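Local coordinates for putative cytoplasmic protein (Salmonella typhimurium, PDB 2GK3), which is of unknown function but assembles as a hexamer, belongs to a family of putative glutamine amidotransferases and probably has a class I glutaminase-like fold, at residues I83-Q94 with P105-E113; L144-M152 with V211-C222. All blocks are in the same frame, centred on the assembly; numbering follows the deposited sequence.

Contact 1: residues I83-Q94 with P105-E113; sequences ISDIGSNTFLLQ and PNALESIKE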
loop_
_atom_site.group_PDB
_atom_site.type_symbol
_atom_site.label_atom_id
_atom_site.label_comp_id
_atom_site.label_asym_id
_atom_site.label_seq_id
_atom_site.Cartn_x
_atom_site.Cartn_y
_atom_site.Cartn_z
ATOM N N ILE E 83 -22.586 -13.882 11.253
ATOM C CA ILE E 83 -21.715 -12.891 10.629
ATOM C C ILE E 83 -20.655 -12.475 11.649
ATOM O O ILE E 83 -20.977 -12.054 12.760
ATOM C CB ILE E 83 -22.509 -11.639 10.161
ATOM C CG1 ILE E 83 -23.627 -12.030 9.185
ATOM C CG2 ILE E 83 -21.565 -10.566 9.581
ATOM C CD1 ILE E 83 -24.644 -10.890 8.881
ATOM N N SER E 84 -19.387 -12.590 11.272
ATOM C CA SER E 84 -18.303 -12.281 12.178
ATOM C C SER E 84 -17.106 -11.675 11.439
ATOM O O SER E 84 -16.593 -12.256 10.481
ATOM C CB SER E 84 -17.910 -13.531 12.979
ATOM O OG SER E 84 -16.946 -13.199 13.970
ATOM N N ASP E 85 -16.670 -10.500 11.899
ATOM C CA ASP E 85 -15.527 -9.782 11.304
ATOM C C ASP E 85 -15.607 -9.672 9.781
ATOM O O ASP E 85 -14.615 -9.859 9.076
ATOM C CB ASP E 85 -14.180 -10.396 11.746
ATOM C CG ASP E 85 -13.355 -9.458 12.624
ATOM O OD1 ASP E 85 -13.597 -8.241 12.597
ATOM O OD2 ASP E 85 -12.434 -9.937 13.324
ATOM N N ILE E 86 -16.805 -9.374 9.284
ATOM C CA ILE E 86 -16.990 -8.975 7.896
ATOM C C ILE E 86 -17.909 -7.735 7.811
ATOM O O ILE E 86 -19.010 -7.723 8.341
ATOM C CB ILE E 86 -17.447 -10.187 7.006
ATOM C CG1 ILE E 86 -17.794 -9.754 5.576
ATOM C CG2 ILE E 86 -18.614 -10.937 7.645
ATOM C CD1 ILE E 86 -18.119 -10.949 4.653
ATOM N N GLY E 87 -17.427 -6.685 7.153
ATOM C CA GLY E 87 -18.170 -5.433 7.092
ATOM C C GLY E 87 -19.356 -5.430 6.128
ATOM O O GLY E 87 -19.491 -6.316 5.251
ATOM N N SER E 88 -20.221 -4.428 6.292
ATOM C CA SER E 88 -21.411 -4.296 5.435
ATOM C C SER E 88 -21.072 -4.074 3.955
ATOM O O SER E 88 -21.791 -4.546 3.073
ATOM C CB SER E 88 -22.311 -3.177 5.957
ATOM O OG SER E 88 -21.636 -1.943 5.959
ATOM N N ASN E 89 -19.963 -3.378 3.696
ATOM C CA ASN E 89 -19.501 -3.088 2.342
ATOM C C ASN E 89 -19.287 -4.371 1.552
ATOM O O ASN E 89 -19.549 -4.405 0.346
ATOM C CB ASN E 89 -18.199 -2.283 2.365
ATOM C CG ASN E 89 -18.390 -0.825 2.794
ATOM O OD1 ASN E 89 -19.467 -0.245 2.651
ATOM N ND2 ASN E 89 -17.321 -0.216 3.284
ATOM N N THR E 90 -18.839 -5.430 2.223
ATOM C CA THR E 90 -18.568 -6.695 1.527
ATOM C C THR E 90 -19.851 -7.286 0.943
ATOM O O THR E 90 -19.858 -7.702 -0.218
ATOM C CB THR E 90 -17.791 -7.738 2.389
ATOM O OG1 THR E 90 -16.520 -7.190 2.742
ATOM C CG2 THR E 90 -17.559 -9.047 1.600
ATOM N N PHE E 91 -20.922 -7.282 1.739
ATOM C CA PHE E 91 -22.247 -7.720 1.296
ATOM C C PHE E 91 -22.882 -6.806 0.238
ATOM O O PHE E 91 -23.436 -7.278 -0.741
ATOM C CB PHE E 91 -23.173 -7.803 2.483
ATOM C CG PHE E 91 -22.851 -8.911 3.431
ATOM C CD1 PHE E 91 -22.224 -8.639 4.643
ATOM C CD2 PHE E 91 -23.196 -10.229 3.130
ATOM C CE1 PHE E 91 -21.929 -9.649 5.546
ATOM C CE2 PHE E 91 -22.896 -11.260 4.040
ATOM C CZ PHE E 91 -22.262 -10.950 5.261
ATOM N N LEU E 92 -22.797 -5.499 0.452
ATOM C CA LEU E 92 -23.416 -4.512 -0.412
ATOM C C LEU E 92 -22.699 -4.301 -1.746
ATOM O O LEU E 92 -23.355 -4.010 -2.755
ATOM C CB LEU E 92 -23.537 -3.172 0.330
ATOM C CG LEU E 92 -24.645 -3.114 1.395
ATOM C CD1 LEU E 92 -24.452 -1.997 2.418
ATOM C CD2 LEU E 92 -26.027 -3.026 0.730
ATOM N N LEU E 93 -21.369 -4.423 -1.732
ATOM C CA LEU E 93 -20.502 -4.058 -2.858
ATOM C C LEU E 93 -19.727 -5.265 -3.374
ATOM O O LEU E 93 -18.486 -5.232 -3.485
ATOM C CB LEU E 93 -19.518 -2.948 -2.445
ATOM C CG LEU E 93 -20.112 -1.672 -1.843
ATOM C CD1 LEU E 93 -19.018 -0.724 -1.377
ATOM C CD2 LEU E 93 -21.032 -1.003 -2.869
ATOM N N GLN E 94 -20.468 -6.333 -3.674
ATOM C CA GLN E 94 -19.922 -7.502 -4.352
ATOM C C GLN E 94 -19.290 -7.087 -5.698
ATOM O O GLN E 94 -19.611 -6.036 -6.268
ATOM C CB GLN E 94 -21.004 -8.558 -4.557
ATOM C CG GLN E 94 -21.596 -9.117 -3.265
ATOM C CD GLN E 94 -22.925 -9.872 -3.482
ATOM O OE1 GLN E 94 -23.084 -10.611 -4.460
ATOM N NE2 GLN E 94 -23.868 -9.696 -2.566
ATOM N N PRO E 105 -29.088 -8.647 -6.631
ATOM C CA PRO E 105 -29.928 -8.557 -5.434
ATOM C C PRO E 105 -29.116 -8.132 -4.206
ATOM O O PRO E 105 -27.936 -8.457 -4.100
ATOM C CB PRO E 105 -30.478 -9.984 -5.266
ATOM C CG PRO E 105 -30.137 -10.694 -6.539
ATOM C CD PRO E 105 -28.896 -10.042 -7.056
ATOM N N ASN E 106 -29.758 -7.393 -3.302
ATOM C CA ASN E 106 -29.110 -6.825 -2.121
ATOM C C ASN E 106 -28.941 -7.875 -1.022
ATOM O O ASN E 106 -29.923 -8.372 -0.467
ATOM C CB ASN E 106 -29.929 -5.627 -1.640
ATOM C CG ASN E 106 -29.251 -4.845 -0.529
ATOM O OD1 ASN E 106 -28.726 -5.419 0.425
ATOM N ND2 ASN E 106 -29.289 -3.527 -0.636
ATOM N N ALA E 107 -27.688 -8.219 -0.708
ATOM C CA ALA E 107 -27.394 -9.363 0.190
ATOM C C ALA E 107 -27.956 -9.132 1.581
ATOM O O ALA E 107 -28.365 -10.064 2.279
ATOM C CB ALA E 107 -25.909 -9.637 0.250
ATOM N N LEU E 108 -27.981 -7.868 1.984
ATOM C CA LEU E 108 -28.455 -7.526 3.328
ATOM C C LEU E 108 -29.993 -7.552 3.369
ATOM O O LEU E 108 -30.577 -7.941 4.401
ATOM C CB LEU E 108 -27.865 -6.193 3.789
ATOM C CG LEU E 108 -26.340 -6.096 4.023
ATOM C CD1 LEU E 108 -26.001 -4.708 4.576
ATOM C CD2 LEU E 108 -25.831 -7.173 4.999
ATOM N N GLU E 109 -30.638 -7.164 2.259
ATOM C CA GLU E 109 -32.087 -7.398 2.112
ATOM C C GLU E 109 -32.408 -8.899 2.197
ATOM O O GLU E 109 -33.305 -9.293 2.932
ATOM C CB GLU E 109 -32.672 -6.778 0.845
ATOM C CG GLU E 109 -32.567 -5.252 0.776
ATOM C CD GLU E 109 -33.574 -4.481 1.652
ATOM O OE1 GLU E 109 -34.420 -5.081 2.335
ATOM O OE2 GLU E 109 -33.521 -3.234 1.657
ATOM N N SER E 110 -31.618 -9.727 1.507
ATOM C CA SER E 110 -31.819 -11.189 1.496
ATOM C C SER E 110 -31.760 -11.729 2.905
ATOM O O SER E 110 -32.660 -12.462 3.338
ATOM C CB SER E 110 -30.760 -11.888 0.635
ATOM O OG SER E 110 -30.870 -11.484 -0.718
ATOM N N ILE E 111 -30.705 -11.340 3.623
ATOM C CA ILE E 111 -30.524 -11.745 5.023
ATOM C C ILE E 111 -31.693 -11.278 5.885
ATOM O O ILE E 111 -32.197 -12.043 6.707
ATOM C CB ILE E 111 -29.148 -11.299 5.595
ATOM C CG1 ILE E 111 -28.031 -12.087 4.897
ATOM C CG2 ILE E 111 -29.103 -11.494 7.115
ATOM C CD1 ILE E 111 -26.612 -11.536 5.103
ATOM N N LYS E 112 -32.138 -10.041 5.665
ATOM C CA LYS E 112 -33.302 -9.497 6.363
ATOM C C LYS E 112 -34.570 -10.350 6.140
ATOM O O LYS E 112 -35.231 -10.746 7.106
ATOM C CB LYS E 112 -33.551 -8.038 5.935
ATOM C CG LYS E 112 -34.794 -7.401 6.561
ATOM C CD LYS E 112 -34.744 -5.888 6.514
ATOM C CE LYS E 112 -35.329 -5.392 5.235
ATOM N NZ LYS E 112 -35.261 -3.928 5.113
ATOM N N GLU E 113 -34.900 -10.621 4.876
ATOM C CA GLU E 113 -36.046 -11.479 4.531
ATOM C C GLU E 113 -35.949 -12.906 5.095
ATOM O O GLU E 113 -36.942 -13.480 5.554
ATOM C CB GLU E 113 -36.258 -11.506 3.013
ATOM C CG GLU E 113 -36.570 -10.111 2.435
ATOM C CD GLU E 113 -37.800 -9.420 3.096
ATOM O OE1 GLU E 113 -37.649 -8.296 3.653
ATOM O OE2 GLU E 113 -38.911 -10.003 3.058
HETATM O O HOH W 1 -25.436 -7.005 -2.540
HETATM O O HOH W 2 -26.790 -10.610 -3.080
#
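Phe91 and Leu108 bring two short helices, 88-92 and 107-113, together at nearly a right angle (97°), their axes 9.6 Å apart. The isobutyl end of Leu108 is the main bump: it fills the hollow between Phe91 and Leu92, one branch to each. Its CD2 sits 3.7 Å from Phe91 CB and meets the CB, CG and CD1 side of Phe91 obliquely, while its CD1 packs 3.8 Å from Leu92 CD1. Around the same ring, Ala107 CB lies at the edge, close to the ring plane, and Ile111 CD1 comes in obliquely, 3.9 Å from Phe91 CE2. Ile83, near the end of strand 80-84, extends this apolar patch to Ile111 CD1. The helices thus pack beside a strand of the central sheet, as expected of the alpha/beta layers of a class I glutaminase-like domain, with Val64 of helix 61-67 and Ile16 of strand 12-28 also against Phe91. Beside Ala107 CB, Gln94 NE2 bonds to Phe91 O (3.1 Å), nearly in its own amide plane, and water 1 joins that oxygen to Ala107 N. Asn106 caps the second helix: with CG anti to the backbone N (chi1 -172°), OD1 accepts in its carbonyl plane from Leu108 N and from Glu109 N well above that plane. Leu92 CD2 rests 3.6 Å from both Asn106 OD1 and Asn106 ND2; the latter bonds to Glu163 of a second subunit.

Contact 2: residues L144-M152 with V211-C222; sequences LAEVLPVIM and VFGEYQQGKTAC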
loop_
_atom_site.group_PDB
_atom_site.type_symbol
_atom_site.label_atom_id
_atom_site.label_comp_id
_atom_site.label_asym_id
_atom_site.label_seq_id
_atom_site.Cartn_x
_atom_site.Cartn_y
_atom_site.Cartn_z
ATOM N N LEU E 144 -29.661 -3.534 7.657
ATOM C CA LEU E 144 -29.562 -4.589 8.661
ATOM C C LEU E 144 -29.681 -4.078 10.114
ATOM O O LEU E 144 -29.973 -4.853 11.015
ATOM C CB LEU E 144 -28.238 -5.371 8.488
ATOM C CG LEU E 144 -28.204 -6.822 8.984
ATOM C CD1 LEU E 144 -29.215 -7.708 8.203
ATOM C CD2 LEU E 144 -26.782 -7.426 8.922
ATOM N N ALA E 145 -29.414 -2.793 10.341
ATOM C CA ALA E 145 -29.506 -2.206 11.687
ATOM C C ALA E 145 -30.852 -2.535 12.388
ATOM O O ALA E 145 -30.867 -2.967 13.536
ATOM C CB ALA E 145 -29.230 -0.683 11.646
ATOM N N GLU E 146 -31.970 -2.385 11.677
ATOM C CA GLU E 146 -33.298 -2.684 12.255
ATOM C C GLU E 146 -33.527 -4.142 12.624
ATOM O O GLU E 146 -34.458 -4.446 13.375
ATOM C CB GLU E 146 -34.430 -2.249 11.312
ATOM C CG GLU E 146 -34.632 -0.752 11.230
ATOM C CD GLU E 146 -35.202 -0.149 12.506
ATOM O OE1 GLU E 146 -35.754 -0.900 13.335
ATOM O OE2 GLU E 146 -35.096 1.082 12.679
ATOM N N VAL E 147 -32.711 -5.044 12.081
ATOM C CA VAL E 147 -32.862 -6.471 12.372
ATOM C C VAL E 147 -32.186 -6.815 13.703
ATOM O O VAL E 147 -32.623 -7.736 14.400
ATOM C CB VAL E 147 -32.346 -7.387 11.203
ATOM C CG1 VAL E 147 -32.424 -8.864 11.567
ATOM C CG2 VAL E 147 -33.135 -7.135 9.921
ATOM N N LEU E 148 -31.149 -6.071 14.072
ATOM C CA LEU E 148 -30.329 -6.457 15.243
ATOM C C LEU E 148 -30.980 -6.029 16.554
ATOM O O LEU E 148 -31.689 -5.024 16.585
ATOM C CB LEU E 148 -28.887 -5.916 15.128
ATOM C CG LEU E 148 -28.156 -6.250 13.813
ATOM C CD1 LEU E 148 -26.837 -5.506 13.752
ATOM C CD2 LEU E 148 -27.956 -7.780 13.565
ATOM N N PRO E 149 -30.770 -6.804 17.640
ATOM C CA PRO E 149 -31.409 -6.448 18.906
ATOM C C PRO E 149 -30.628 -5.402 19.725
ATOM O O PRO E 149 -30.866 -5.241 20.929
ATOM C CB PRO E 149 -31.463 -7.788 19.637
ATOM C CG PRO E 149 -30.250 -8.483 19.191
ATOM C CD PRO E 149 -29.997 -8.052 17.765
ATOM N N VAL E 150 -29.689 -4.718 19.076
ATOM C CA VAL E 150 -28.925 -3.634 19.706
ATOM C C VAL E 150 -28.953 -2.379 18.830
ATOM O O VAL E 150 -29.209 -2.448 17.619
ATOM C CB VAL E 150 -27.446 -4.042 20.025
ATOM C CG1 VAL E 150 -27.397 -5.218 20.990
ATOM C CG2 VAL E 150 -26.627 -4.333 18.739
ATOM N N ILE E 151 -28.691 -1.228 19.439
ATOM C CA ILE E 151 -28.550 0.029 18.685
ATOM C C ILE E 151 -27.076 0.371 18.762
ATOM O O ILE E 151 -26.487 0.315 19.834
ATOM C CB ILE E 151 -29.449 1.146 19.277
ATOM C CG1 ILE E 151 -30.924 0.836 18.987
ATOM C CG2 ILE E 151 -29.081 2.527 18.713
ATOM C CD1 ILE E 151 -31.875 1.484 19.981
HETATM N N MSE E 152 -26.470 0.671 17.624
HETATM C CA MSE E 152 -25.038 0.907 17.555
HETATM C C MSE E 152 -24.655 2.358 17.863
HETATM O O MSE E 152 -25.521 3.233 17.936
HETATM C CB MSE E 152 -24.526 0.520 16.166
HETATM C CG MSE E 152 -24.006 -0.932 16.069
HETATM SE SE MSE E 152 -24.221 -1.579 14.282
HETATM C CE MSE E 152 -23.001 -0.465 13.425
ATOM N N VAL E 211 -26.890 -10.610 23.895
ATOM C CA VAL E 211 -28.228 -10.025 23.769
ATOM C C VAL E 211 -29.076 -10.842 22.791
ATOM O O VAL E 211 -28.626 -11.145 21.681
ATOM C CB VAL E 211 -28.175 -8.546 23.258
ATOM C CG1 VAL E 211 -29.593 -7.952 23.126
ATOM C CG2 VAL E 211 -27.299 -7.667 24.180
ATOM N N PHE E 212 -30.299 -11.176 23.214
ATOM C CA PHE E 212 -31.247 -11.937 22.383
ATOM C C PHE E 212 -32.459 -11.093 21.999
ATOM O O PHE E 212 -32.982 -10.333 22.808
ATOM C CB PHE E 212 -31.689 -13.241 23.091
ATOM C CG PHE E 212 -30.570 -14.236 23.271
ATOM C CD1 PHE E 212 -30.234 -15.110 22.246
ATOM C CD2 PHE E 212 -29.824 -14.267 24.449
ATOM C CE1 PHE E 212 -29.177 -16.002 22.388
ATOM C CE2 PHE E 212 -28.782 -15.159 24.607
ATOM C CZ PHE E 212 -28.454 -16.027 23.580
ATOM N N GLY E 213 -32.905 -11.218 20.763
ATOM C CA GLY E 213 -34.142 -10.566 20.370
ATOM C C GLY E 213 -34.934 -11.334 19.344
ATOM O O GLY E 213 -34.671 -12.514 19.088
ATOM N N GLU E 214 -35.913 -10.660 18.754
ATOM C CA GLU E 214 -36.713 -11.253 17.704
ATOM C C GLU E 214 -36.902 -10.227 16.621
ATOM O O GLU E 214 -36.783 -9.021 16.863
ATOM C CB GLU E 214 -38.052 -11.734 18.249
ATOM C CG GLU E 214 -37.893 -12.603 19.501
ATOM C CD GLU E 214 -39.169 -13.292 19.942
ATOM O OE1 GLU E 214 -40.090 -13.429 19.110
ATOM O OE2 GLU E 214 -39.233 -13.717 21.126
ATOM N N TYR E 215 -37.154 -10.712 15.416
ATOM C CA TYR E 215 -37.448 -9.864 14.287
ATOM C C TYR E 215 -38.425 -10.578 13.364
ATOM O O TYR E 215 -38.021 -11.438 12.548
ATOM C CB TYR E 215 -36.169 -9.494 13.531
ATOM C CG TYR E 215 -36.433 -8.519 12.413
ATOM C CD1 TYR E 215 -36.698 -7.184 12.685
ATOM C CD2 TYR E 215 -36.453 -8.936 11.096
ATOM C CE1 TYR E 215 -36.963 -6.288 11.674
ATOM C CE2 TYR E 215 -36.707 -8.050 10.083
ATOM C CZ TYR E 215 -36.970 -6.732 10.381
ATOM O OH TYR E 215 -37.222 -5.853 9.375
ATOM N N GLN E 216 -39.697 -10.178 13.463
ATOM C CA GLN E 216 -40.824 -10.887 12.834
ATOM C C GLN E 216 -40.748 -12.379 13.220
ATOM O O GLN E 216 -40.681 -12.669 14.409
ATOM C CB GLN E 216 -40.937 -10.574 11.323
ATOM C CG GLN E 216 -41.407 -9.094 11.037
ATOM C CD GLN E 216 -41.603 -8.748 9.530
ATOM O OE1 GLN E 216 -41.935 -9.621 8.708
ATOM N NE2 GLN E 216 -41.406 -7.470 9.177
ATOM N N GLN E 217 -40.725 -13.314 12.268
ATOM C CA GLN E 217 -40.650 -14.754 12.621
ATOM C C GLN E 217 -39.286 -15.221 13.180
ATOM O O GLN E 217 -39.217 -16.187 13.937
ATOM C CB GLN E 217 -41.073 -15.651 11.436
ATOM C CG GLN E 217 -42.561 -15.559 11.066
ATOM C CD GLN E 217 -42.901 -16.248 9.739
ATOM O OE1 GLN E 217 -43.616 -15.690 8.909
ATOM N NE2 GLN E 217 -42.387 -17.462 9.535
ATOM N N GLY E 218 -38.212 -14.536 12.809
ATOM C CA GLY E 218 -36.865 -14.967 13.185
ATOM C C GLY E 218 -36.370 -14.510 14.543
ATOM O O GLY E 218 -36.995 -13.698 15.213
ATOM N N LYS E 219 -35.236 -15.061 14.949
ATOM C CA LYS E 219 -34.656 -14.798 16.249
ATOM C C LYS E 219 -33.225 -14.326 16.077
ATOM O O LYS E 219 -32.525 -14.729 15.147
ATOM C CB LYS E 219 -34.697 -16.042 17.125
ATOM C CG LYS E 219 -36.037 -16.277 17.773
ATOM C CD LYS E 219 -35.984 -17.502 18.671
ATOM C CE LYS E 219 -37.020 -17.397 19.795
ATOM N NZ LYS E 219 -36.439 -16.854 21.092
ATOM N N THR E 220 -32.803 -13.459 16.983
ATOM C CA THR E 220 -31.575 -12.732 16.805
ATOM C C THR E 220 -30.700 -12.777 18.051
ATOM O O THR E 220 -31.184 -12.976 19.173
ATOM C CB THR E 220 -31.858 -11.276 16.373
ATOM O OG1 THR E 220 -32.616 -10.607 17.394
ATOM C CG2 THR E 220 -32.643 -11.256 15.052
ATOM N N ALA E 221 -29.401 -12.619 17.831
ATOM C CA ALA E 221 -28.435 -12.633 18.904
ATOM C C ALA E 221 -27.228 -11.781 18.519
ATOM O O ALA E 221 -26.854 -11.670 17.335
ATOM C CB ALA E 221 -28.007 -14.049 19.230
ATOM N N CYS E 222 -26.636 -11.154 19.523
ATOM C CA CYS E 222 -25.420 -10.391 19.286
ATOM C C CYS E 222 -24.460 -10.743 20.396
ATOM O O CYS E 222 -24.841 -10.732 21.567
ATOM C CB CYS E 222 -25.696 -8.879 19.273
ATOM S SG CYS E 222 -26.533 -8.273 17.792
HETATM O O HOH W 3 -33.896 -8.435 16.647
#
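Pro149 presses its ring against the face of the hairpin 211-222 that carries Val211, Thr220 and Cys222. Its CD lies 3.5 Å from Cys222 SG, its CG 3.7 Å from Thr220 OG1, and its CB meets the backbone of Gly213, where the lack of a side chain lets the proline come close. Val150 prolongs the row, CG1 touching Val211 CG2 and CG2 facing Cys222 SG. At the other end Val147 crosses Tyr215 at about a right angle: CG2 stands over one ring face, 3.9 Å from the Tyr215 centroid and 18° off the ring normal, a CH-pi contact displaced toward the rim. With CG anti to the backbone N (chi1 -175°), the Tyr215 ring reaches across to Val147 and Glu146 O. Between the two groups water 3 donates to Val147 O (2.7 Å) and Glu214 O and accepts from Thr220 OG1, tying together three polar atoms beside the apolar row. Further out, a type II' turn from Tyr215 to Gly218 closes the hairpin. Arg195 bonds to Leu148 O and Ala145 O, fixing the opposing segment, while Leu121 of strand 120-124 touches Val147. Strand 218-223 pairs in parallel with 120-124 and antiparallel with 207-215, so the hairpin continues parallel strands into antiparallel ones; segment 144-152 lies against it, consistent with the alpha/beta fold of the glutaminase-like family.

Overall arrangement
Contact 1 closes before contact 2 opens along the chain, and their centres lie about 15 Å apart, each about 12 Å from the centre of the chain. Helix 107-116 is their common element: Leu108 and Ile111 meet Leu144, and Lys112 packs on Val147 and Tyr215. Strand 120-124 connects them as well, pairing both with strand 80-84 of contact 1 and with strand 218-223 of contact 2. Contact 1 is local in sequence, whereas contact 2 brings together segments 59 residues apart; both probably belong to one glutaminase-like domain. Their surroundings differ: contact 1 borders two other subunits of the hexamer, whereas the segments of contact 2 meet no other chain of the assembly.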